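Local coordinates for protein endoglucanase (Thermotoga maritima, PDB 1VHO) that probably acts as an aminopeptidase of the M42 family, using two divalent metal ions per subunit to hydrolyse peptides, at residues Val181-Leu184 with Glu185-Arg189; Glu321-Ala324 with Arg325-Ser328; Gly8-Leu11 with Met12-Asn16; Gly164-Gly168 with Lys169-Asn173. All coordinates share one frame; numbering follows the deposited sequence.

Contact 1: Val181-Leu184 with Glu185-Arg189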
loop_
_atom_site.group_PDB
_atom_site.type_symbol
_atom_site.label_atom_id
_atom_site.label_comp_id
_atom_site.label_asym_id
_atom_site.label_seq_id
_atom_site.Cartn_x
_atom_site.Cartn_y
_atom_site.Cartn_z
ATOM N N VAL A 181 3.066 7.177 8.028
ATOM C CA VAL A 181 4.307 7.975 8.287
ATOM C C VAL A 181 3.891 9.349 8.824
ATOM O O VAL A 181 4.481 9.834 9.832
ATOM C CB VAL A 181 5.111 8.134 6.980
ATOM C CG1 VAL A 181 6.206 9.209 7.152
ATOM C CG2 VAL A 181 5.773 6.790 6.631
ATOM N N LYS A 182 2.877 9.948 8.206
ATOM C CA LYS A 182 2.398 11.285 8.643
ATOM C C LYS A 182 1.796 11.216 10.046
ATOM O O LYS A 182 1.928 12.177 10.832
ATOM C CB LYS A 182 1.430 11.882 7.633
ATOM C CG LYS A 182 2.066 12.261 6.281
ATOM C CD LYS A 182 3.133 13.348 6.394
ATOM C CE LYS A 182 2.541 14.719 6.611
ATOM N NZ LYS A 182 3.573 15.780 6.626
ATOM N N VAL A 183 1.100 10.134 10.392
ATOM C CA VAL A 183 0.568 10.049 11.774
ATOM C C VAL A 183 1.716 10.193 12.792
ATOM O O VAL A 183 1.610 10.892 13.801
ATOM C CB VAL A 183 -0.084 8.678 12.015
ATOM C CG1 VAL A 183 -0.453 8.458 13.489
ATOM C CG2 VAL A 183 -1.346 8.536 11.168
ATOM N N LEU A 184 2.816 9.457 12.569
ATOM C CA LEU A 184 3.953 9.530 13.506
ATOM C C LEU A 184 4.508 10.933 13.563
ATOM O O LEU A 184 4.787 11.466 14.656
ATOM C CB LEU A 184 5.012 8.492 13.121
ATOM C CG LEU A 184 4.583 7.029 13.351
ATOM C CD1 LEU A 184 5.573 6.079 12.700
ATOM C CD2 LEU A 184 4.522 6.701 14.848
ATOM N N GLU A 185 4.605 11.616 12.422
ATOM C CA GLU A 185 5.075 12.986 12.408
ATOM C C GLU A 185 4.154 13.873 13.229
ATOM O O GLU A 185 4.628 14.628 14.084
ATOM C CB GLU A 185 5.241 13.522 10.986
ATOM C CG GLU A 185 5.736 14.962 10.986
ATOM C CD GLU A 185 5.466 15.683 9.692
ATOM O OE1 GLU A 185 5.404 16.937 9.727
ATOM O OE2 GLU A 185 5.260 15.030 8.665
ATOM N N PHE A 186 2.835 13.757 13.042
ATOM C CA PHE A 186 1.888 14.563 13.805
ATOM C C PHE A 186 1.836 14.270 15.295
ATOM O O PHE A 186 1.586 15.202 16.082
ATOM C CB PHE A 186 0.474 14.341 13.205
ATOM C CG PHE A 186 0.357 14.845 11.781
ATOM C CD1 PHE A 186 1.292 15.699 11.226
ATOM C CD2 PHE A 186 -0.740 14.471 11.016
ATOM C CE1 PHE A 186 1.167 16.147 9.924
ATOM C CE2 PHE A 186 -0.898 14.933 9.730
ATOM C CZ PHE A 186 0.049 15.780 9.166
ATOM N N LEU A 187 2.039 13.046 15.738
ATOM C CA LEU A 187 2.010 12.651 17.120
ATOM C C LEU A 187 3.092 13.336 17.962
ATOM O O LEU A 187 2.935 13.435 19.188
ATOM C CB LEU A 187 2.081 11.157 17.320
ATOM C CG LEU A 187 0.774 10.396 16.973
ATOM C CD1 LEU A 187 1.034 8.891 17.047
ATOM C CD2 LEU A 187 -0.323 10.773 17.964
ATOM N N LYS A 188 4.157 13.777 17.316
ATOM C CA LYS A 188 5.215 14.515 18.009
ATOM C C LYS A 188 4.733 15.764 18.710
ATOM O O LYS A 188 5.338 16.196 19.723
ATOM C CB LYS A 188 6.289 14.888 16.943
ATOM C CG LYS A 188 7.095 13.589 16.684
ATOM C CD LYS A 188 7.982 13.410 17.899
ATOM C CE LYS A 188 8.600 12.050 18.070
ATOM N NZ LYS A 188 10.006 12.304 18.605
ATOM N N ARG A 189 3.625 16.357 18.318
ATOM C CA ARG A 189 3.091 17.564 18.912
ATOM C C ARG A 189 2.290 17.348 20.188
ATOM O O ARG A 189 1.905 18.297 20.866
ATOM C CB ARG A 189 2.095 18.187 17.902
#
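Lys182 leans toward the next turn of its helix, bent at its second and third torsions (chi2 -63°, chi3 -75°), while Glu185 sends CG anti to its backbone N and runs on extended. The two side chains then lie alongside each other, and Lys182 NZ reaches Glu185 OE2 at 2.8 Å on the syn side, 24° out of the carboxylate plane. The same bend lays the lysine methylenes near the aromatic ring one turn on: Lys182 CE comes within 3.7 Å of Phe186 CZ. Over one face of that ring sits Lys182 O, 3.2 Å from Phe186 CG, although the carbonyl's hydrogen bond goes to Phe186 N at 2.9 Å. A lysine thus suits this place twice, by its charge and by its long apolar stem; an alanine here would probably leave the Glu185 carboxylate without its mate and open a gap beside the Phe186 ring. On another side of the helix Val183 CG1 lies 3.9 Å from Leu187 CD1, branched apolar groups beside helix 317-333. An i to i+3 salt bridge and an i to i+4 apolar pair belong to an amphipathic alpha-helix, here the last turns of helix 171-187.

Contact 2: Glu321-Ala324 with Arg325-Ser328. With SO4 (sulfate ion), chain D.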
loop_
_atom_site.group_PDB
_atom_site.type_symbol
_atom_site.label_atom_id
_atom_site.label_comp_id
_atom_site.label_asym_id
_atom_site.label_seq_id
_atom_site.Cartn_x
_atom_site.Cartn_y
_atom_site.Cartn_z
ATOM N N GLU A 321 -3.302 13.428 4.297
ATOM C CA GLU A 321 -2.964 14.206 5.486
ATOM C C GLU A 321 -4.103 14.278 6.487
ATOM O O GLU A 321 -3.852 14.221 7.682
ATOM C CB GLU A 321 -2.650 15.669 5.100
ATOM C CG GLU A 321 -1.659 15.809 3.990
ATOM C CD GLU A 321 -1.211 17.264 3.797
ATOM O OE1 GLU A 321 -2.079 18.105 3.487
ATOM O OE2 GLU A 321 -0.006 17.464 3.978
ATOM N N GLU A 322 -5.346 14.504 6.000
ATOM C CA GLU A 322 -6.476 14.562 6.934
ATOM C C GLU A 322 -6.683 13.245 7.643
ATOM O O GLU A 322 -6.999 13.236 8.828
ATOM C CB GLU A 322 -7.776 15.043 6.260
ATOM C CG GLU A 322 -7.689 16.541 5.902
ATOM C CD GLU A 322 -7.737 17.420 7.151
ATOM O OE1 GLU A 322 -6.677 17.764 7.705
ATOM O OE2 GLU A 322 -8.827 17.738 7.657
ATOM N N LEU A 323 -6.473 12.097 6.965
ATOM C CA LEU A 323 -6.584 10.822 7.679
ATOM C C LEU A 323 -5.529 10.756 8.770
ATOM O O LEU A 323 -5.750 10.271 9.901
ATOM C CB LEU A 323 -6.508 9.634 6.695
ATOM C CG LEU A 323 -6.609 8.254 7.353
ATOM C CD1 LEU A 323 -7.755 8.219 8.387
ATOM C CD2 LEU A 323 -6.815 7.120 6.357
ATOM N N ALA A 324 -4.258 11.120 8.416
ATOM C CA ALA A 324 -3.227 11.047 9.459
ATOM C C ALA A 324 -3.554 12.013 10.630
ATOM O O ALA A 324 -3.300 11.674 11.775
ATOM C CB ALA A 324 -1.892 11.480 8.830
ATOM N N ARG A 325 -4.093 13.181 10.317
ATOM C CA ARG A 325 -4.473 14.136 11.378
ATOM C C ARG A 325 -5.511 13.496 12.275
ATOM O O ARG A 325 -5.426 13.518 13.510
ATOM C CB ARG A 325 -5.005 15.459 10.746
ATOM C CG ARG A 325 -5.305 16.542 11.806
ATOM C CD ARG A 325 -5.477 17.909 11.161
ATOM N NE ARG A 325 -6.766 18.105 10.481
ATOM C CZ ARG A 325 -7.872 18.519 11.102
ATOM N NH1 ARG A 325 -7.893 18.792 12.420
ATOM N NH2 ARG A 325 -8.987 18.664 10.405
ATOM N N LEU A 326 -6.548 12.883 11.676
ATOM C CA LEU A 326 -7.564 12.196 12.472
ATOM C C LEU A 326 -6.977 11.086 13.299
ATOM O O LEU A 326 -7.332 10.934 14.488
ATOM C CB LEU A 326 -8.592 11.531 11.486
ATOM C CG LEU A 326 -9.671 10.698 12.180
ATOM C CD1 LEU A 326 -10.415 11.549 13.224
ATOM C CD2 LEU A 326 -10.680 10.166 11.135
ATOM N N LEU A 327 -6.092 10.236 12.741
ATOM C CA LEU A 327 -5.539 9.118 13.497
ATOM C C LEU A 327 -4.676 9.630 14.682
ATOM O O LEU A 327 -4.709 9.025 15.765
ATOM C CB LEU A 327 -4.652 8.148 12.685
ATOM C CG LEU A 327 -5.348 7.392 11.535
ATOM C CD1 LEU A 327 -4.372 6.397 10.878
ATOM C CD2 LEU A 327 -6.559 6.646 12.049
ATOM N N SER A 328 -3.944 10.702 14.459
ATOM C CA SER A 328 -3.150 11.295 15.558
ATOM C C SER A 328 -4.151 11.772 16.640
ATOM O O SER A 328 -3.880 11.573 17.837
ATOM C CB SER A 328 -2.235 12.396 15.098
ATOM O OG SER A 328 -2.880 13.610 14.677
HETATM S S SO4 D . -6.625 20.312 15.206
HETATM O O1 SO4 D . -6.531 21.629 14.460
HETATM O O2 SO4 D . -8.083 20.082 15.454
HETATM O O3 SO4 D . -6.004 19.242 14.378
HETATM O O4 SO4 D . -5.898 20.459 16.509
#
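The guanidinium of Arg325 grips the carboxylate of Glu322 side-on with two nitrogens: NE gives a nearly straight bond to Glu322 OE1 at 2.8 Å (170°), and NH2 reaches Glu322 OE2 at 2.9 Å. This bidentate i to i+3 salt bridge lies along helix 317-333, the C-terminal helix of the fold. Both oxygens lie close to the guanidinium plane and are met on their syn sides, though the two flat groups are twisted 27° apart. Glu322 gets there by bending at chi2 (-71°), which turns its carboxylate along the helix toward the arginine. Such a grip fixes the rotation of both groups and suits a partly exposed position, where an arginine can offer further N-H groups elsewhere. Arg325 NH1 bonds O3 of a sulfate ion, probably from the crystallisation liquor, at 2.8 Å. His269 also bonds the sulfate and, through its carbonyl, accepts from Arg325 NH2. A methionine in place of Arg325 would probably leave the Glu322 carboxylate without its countercharge, free to turn, and take one donor from the sulfate. The buried side of the helix is apolar: Leu323 CD1 lies 4.0 Å from Leu327 CG, and Ala324, small enough for close helix approach, meets helix 171-187. One turn along, Ser328 OG donates to Arg325 O at 2.8 Å, satisfying a buried hydroxyl within the helix itself.

Contact 3: Gly8-Leu11 with Met12-Asn16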
loop_
_atom_site.group_PDB
_atom_site.type_symbol
_atom_site.label_atom_id
_atom_site.label_comp_id
_atom_site.label_asym_id
_atom_site.label_seq_id
_atom_site.Cartn_x
_atom_site.Cartn_y
_atom_site.Cartn_z
ATOM N N GLY A 8 2.675 15.357 -0.734
ATOM C CA GLY A 8 2.715 14.955 -2.159
ATOM C C GLY A 8 4.047 14.348 -2.503
ATOM O O GLY A 8 4.135 13.284 -3.187
ATOM N N LYS A 9 5.130 14.976 -2.067
ATOM C CA LYS A 9 6.471 14.439 -2.342
ATOM C C LYS A 9 6.705 13.088 -1.662
ATOM O O LYS A 9 7.358 12.231 -2.255
ATOM C CB LYS A 9 7.575 15.408 -1.930
ATOM C CG LYS A 9 8.988 14.905 -2.226
ATOM C CD LYS A 9 9.173 14.594 -3.715
ATOM C CE LYS A 9 10.594 14.974 -4.168
ATOM N NZ LYS A 9 11.461 13.744 -4.229
ATOM N N LEU A 10 6.237 12.904 -0.430
ATOM C CA LEU A 10 6.387 11.642 0.288
ATOM C C LEU A 10 5.671 10.525 -0.496
ATOM O O LEU A 10 6.170 9.404 -0.591
ATOM C CB LEU A 10 5.764 11.723 1.691
ATOM C CG LEU A 10 5.585 10.417 2.482
ATOM C CD1 LEU A 10 6.900 9.776 2.841
ATOM C CD2 LEU A 10 4.797 10.741 3.776
ATOM N N LEU A 11 4.451 10.830 -0.951
ATOM C CA LEU A 11 3.683 9.864 -1.745
ATOM C C LEU A 11 4.412 9.549 -3.050
ATOM O O LEU A 11 4.408 8.345 -3.399
ATOM C CB LEU A 11 2.283 10.424 -2.013
ATOM C CG LEU A 11 1.388 10.494 -0.750
ATOM C CD1 LEU A 11 0.112 11.290 -1.082
ATOM C CD2 LEU A 11 1.025 9.087 -0.272
HETATM N N MSE A 12 4.944 10.510 -3.763
HETATM C CA MSE A 12 5.682 10.178 -5.004
HETATM C C MSE A 12 6.894 9.312 -4.738
HETATM O O MSE A 12 7.149 8.282 -5.432
HETATM C CB MSE A 12 6.080 11.502 -5.702
HETATM C CG MSE A 12 4.869 12.149 -6.374
HETATM SE SE MSE A 12 5.486 13.628 -7.443
HETATM C CE MSE A 12 5.945 14.830 -6.061
ATOM N N GLU A 13 7.611 9.579 -3.631
ATOM C CA GLU A 13 8.801 8.788 -3.327
ATOM C C GLU A 13 8.388 7.352 -2.958
ATOM O O GLU A 13 9.067 6.428 -3.412
ATOM C CB GLU A 13 9.664 9.390 -2.204
ATOM C CG GLU A 13 10.264 10.726 -2.627
ATOM C CD GLU A 13 11.317 11.264 -1.652
ATOM O OE1 GLU A 13 11.515 10.804 -0.525
ATOM O OE2 GLU A 13 11.982 12.230 -2.052
ATOM N N LEU A 14 7.282 7.200 -2.231
ATOM C CA LEU A 14 6.836 5.845 -1.818
ATOM C C LEU A 14 6.372 5.064 -3.043
ATOM O O LEU A 14 6.685 3.900 -3.191
ATOM C CB LEU A 14 5.716 5.926 -0.779
ATOM C CG LEU A 14 6.164 6.307 0.665
ATOM C CD1 LEU A 14 4.936 6.669 1.511
ATOM C CD2 LEU A 14 6.915 5.126 1.254
ATOM N N SER A 15 5.671 5.767 -3.932
ATOM C CA SER A 15 5.194 5.124 -5.173
ATOM C C SER A 15 6.356 4.668 -6.059
ATOM O O SER A 15 6.307 3.549 -6.618
ATOM C CB SER A 15 4.345 6.176 -5.900
ATOM O OG SER A 15 4.035 5.685 -7.205
ATOM N N ASN A 16 7.402 5.483 -6.172
ATOM C CA ASN A 16 8.528 5.137 -7.054
ATOM C C ASN A 16 9.384 3.987 -6.558
ATOM O O ASN A 16 10.022 3.339 -7.408
ATOM C CB ASN A 16 9.417 6.356 -7.332
ATOM C CG ASN A 16 8.714 7.383 -8.206
ATOM O OD1 ASN A 16 7.815 7.078 -8.987
ATOM N ND2 ASN A 16 9.146 8.644 -8.107
#
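The flat carboxylate of Glu13 is met by Lys9, whose NZ bonds Glu13 OE2 at 2.7 Å through the anti lone pair, the one pointing away from the other carboxylate oxygen. That other oxygen, OE1, bonds the hydroxyl of Tyr30 on helix 25-35, so each carboxylate oxygen has its own partner and the group is held against turning. A glutamate suits this partly exposed place because it can join a lysine on its own helix to a tyrosine on the next. Lys9 begins with CG anti to the backbone N (chi1 -179°) and then bends at each later torsion, which brings its ammonium group round to the Glu13 carboxylate one turn on. Its methylenes serve as well, since Lys9 CD lies 4.0 Å from the terminal methyl CE of Met12, the two side chains crossing at about a right angle. Met12 is a selenomethionine, with selenium in place of sulfur; Met12 CE also lies 3.8 Å from Lys9 CA.

These are i to i+3 and i to i+4 contacts along an amphipathic alpha-helix, helix 7-16 near the N-terminus, with its charged pair on one side and leucines packed against other helices. Leu10 and Leu14 point the same way, their CD1 atoms 3.9 Å apart; between them they touch helices 25-35 and 171-187, while Leu11 packs on Pro317 and Val320. Under the side chains Met12 N bonds Gly8 O at 2.9 Å. Further along, Ser15 N bonds Leu11 O at the same length of 2.9 Å, while the small hydroxyl of this buried serine reaches the Lys169 carbonyl.

Contact 4: Gly164-Gly168 with Lys169-Asn173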
loop_
_atom_site.group_PDB
_atom_site.type_symbol
_atom_site.label_atom_id
_atom_site.label_comp_id
_atom_site.label_asym_id
_atom_site.label_seq_id
_atom_site.Cartn_x
_atom_site.Cartn_y
_atom_site.Cartn_z
ATOM N N GLY A 164 -3.070 19.202 -7.932
ATOM C CA GLY A 164 -3.160 18.857 -6.531
ATOM C C GLY A 164 -3.228 17.335 -6.283
ATOM O O GLY A 164 -3.563 16.973 -5.146
ATOM N N LYS A 165 -3.196 16.497 -7.300
ATOM C CA LYS A 165 -3.275 15.039 -7.089
ATOM C C LYS A 165 -1.889 14.416 -7.326
ATOM O O LYS A 165 -1.032 15.072 -7.923
ATOM C CB LYS A 165 -4.223 14.404 -8.092
ATOM C CG LYS A 165 -5.634 15.002 -8.154
ATOM C CD LYS A 165 -6.333 14.827 -6.808
ATOM C CE LYS A 165 -7.829 15.156 -6.963
ATOM N NZ LYS A 165 -8.032 16.641 -6.748
ATOM N N VAL A 166 -1.690 13.212 -6.844
ATOM C CA VAL A 166 -0.455 12.458 -7.046
ATOM C C VAL A 166 -0.880 11.226 -7.889
ATOM O O VAL A 166 -1.888 10.646 -7.554
ATOM C CB VAL A 166 0.222 11.976 -5.756
ATOM C CG1 VAL A 166 1.365 10.984 -6.056
ATOM C CG2 VAL A 166 0.878 13.227 -5.107
ATOM N N VAL A 167 -0.140 10.948 -8.944
ATOM C CA VAL A 167 -0.456 9.804 -9.825
ATOM C C VAL A 167 0.797 8.915 -9.877
ATOM O O VAL A 167 1.914 9.414 -10.040
ATOM C CB VAL A 167 -0.778 10.298 -11.250
ATOM C CG1 VAL A 167 -1.015 9.114 -12.181
ATOM C CG2 VAL A 167 -2.052 11.175 -11.261
ATOM N N GLY A 168 0.606 7.603 -9.683
ATOM C CA GLY A 168 1.793 6.729 -9.716
ATOM C C GLY A 168 1.387 5.300 -9.363
ATOM O O GLY A 168 0.215 4.999 -9.129
ATOM N N LYS A 169 2.345 4.394 -9.583
ATOM C CA LYS A 169 2.059 2.988 -9.339
ATOM C C LYS A 169 1.953 2.715 -7.834
ATOM O O LYS A 169 2.568 3.438 -7.028
ATOM C CB LYS A 169 3.157 2.051 -9.902
ATOM C CG LYS A 169 4.576 2.365 -9.280
ATOM C CD LYS A 169 5.541 1.293 -9.820
ATOM C CE LYS A 169 6.986 1.488 -9.323
ATOM N NZ LYS A 169 7.198 1.081 -7.915
ATOM N N ALA A 170 1.349 1.578 -7.527
ATOM C CA ALA A 170 1.299 1.087 -6.137
ATOM C C ALA A 170 0.761 1.997 -5.067
ATOM O O ALA A 170 0.890 1.642 -3.860
ATOM C CB ALA A 170 2.729 0.660 -5.705
ATOM N N LEU A 171 -0.021 3.019 -5.418
ATOM C CA LEU A 171 -0.616 3.843 -4.352
ATOM C C LEU A 171 -1.661 3.110 -3.575
ATOM O O LEU A 171 -1.975 3.462 -2.428
ATOM C CB LEU A 171 -1.099 5.181 -4.953
ATOM C CG LEU A 171 0.005 6.100 -5.444
ATOM C CD1 LEU A 171 -0.531 7.187 -6.380
ATOM C CD2 LEU A 171 0.758 6.777 -4.297
ATOM N N ASP A 172 -2.272 2.015 -4.108
ATOM C CA ASP A 172 -3.253 1.262 -3.367
ATOM C C ASP A 172 -2.686 0.772 -2.032
ATOM O O ASP A 172 -3.475 0.428 -1.148
ATOM C CB ASP A 172 -3.902 0.144 -4.193
ATOM C CG ASP A 172 -2.839 -0.744 -4.842
ATOM O OD1 ASP A 172 -2.059 -1.366 -4.109
ATOM O OD2 ASP A 172 -2.741 -0.763 -6.076
ATOM N N ASN A 173 -1.348 0.629 -1.903
ATOM C CA ASN A 173 -0.777 0.321 -0.603
ATOM C C ASN A 173 0.100 1.494 -0.117
ATOM O O ASN A 173 0.137 1.852 1.066
ATOM C CB ASN A 173 0.135 -0.933 -0.661
ATOM C CG ASN A 173 -0.701 -2.200 -0.734
ATOM O OD1 ASN A 173 -1.853 -2.192 -0.259
ATOM N ND2 ASN A 173 -0.112 -3.316 -1.164
#
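Strand 165-168 runs extended into Gly168, whose phi and psi of 175° and 169° leave it almost fully stretched, and the chain then turns through Lys169 and Ala170 into helix 171-187. Ala170 stands at the N-cap position with a positive phi of 54°, and Ala170 O accepts a bond from Asn173 N at 3.1 Å in the first turn. The turn brings Leu171 back against the strand it has just left. Leu171 CD1 reaches Gly168 N at 3.5 Å and Gly168 O at 3.6 Å, lying over a backbone that carries no side chain. Val166, which points toward the helix start, adds its CG1 at 4.3 Å from Leu171 CD1, so a branched residue on the strand and a leucine on the first turn close a small apolar junction.

This strand-to-helix connection carries part of the predicted two-metal site of this M42 peptidase: Asp172, directly after Leu171, is predicted to bind both metal ions. Its OD1 forms a salt bridge with Arg281, and its backbone N bonds Glu313. The strand itself is the middle one of a three-stranded antiparallel sheet, bonded to Phe160 on one neighbour and to Val315 on the other. Lys169 points away from the strand, and its long straight chain, bent only at the last torsion, carries NZ to salt bridges with Glu70 and Asp18, which probably offset the positive charge of this buried lysine.

Contacts 2 and 3 lie within single helices, and contact 1 at the end of a third. Contact 1 and contact 2 have centres 9 Å apart, joined where Lys182 CB meets Ala324 CB at 3.6 Å. Contact 3 touches contact 1 through Leu10 CD2, 4.0 Å from Val181 CG1, and touches contact 4 through Ser15 OG, 2.7 Å from Lys169 O in a probable hydrogen bond. Contacts 1 and 4 share helix 171-187, with centres 21 Å apart. Contact 4 holds the predicted metal ligand Asp172, about 9 Å from Ser15 of contact 3 between side chains; Leu323 of contact 2 is likewise about 9 Å from Asp227, another predicted ligand, whereas contact 1 lies away from the site.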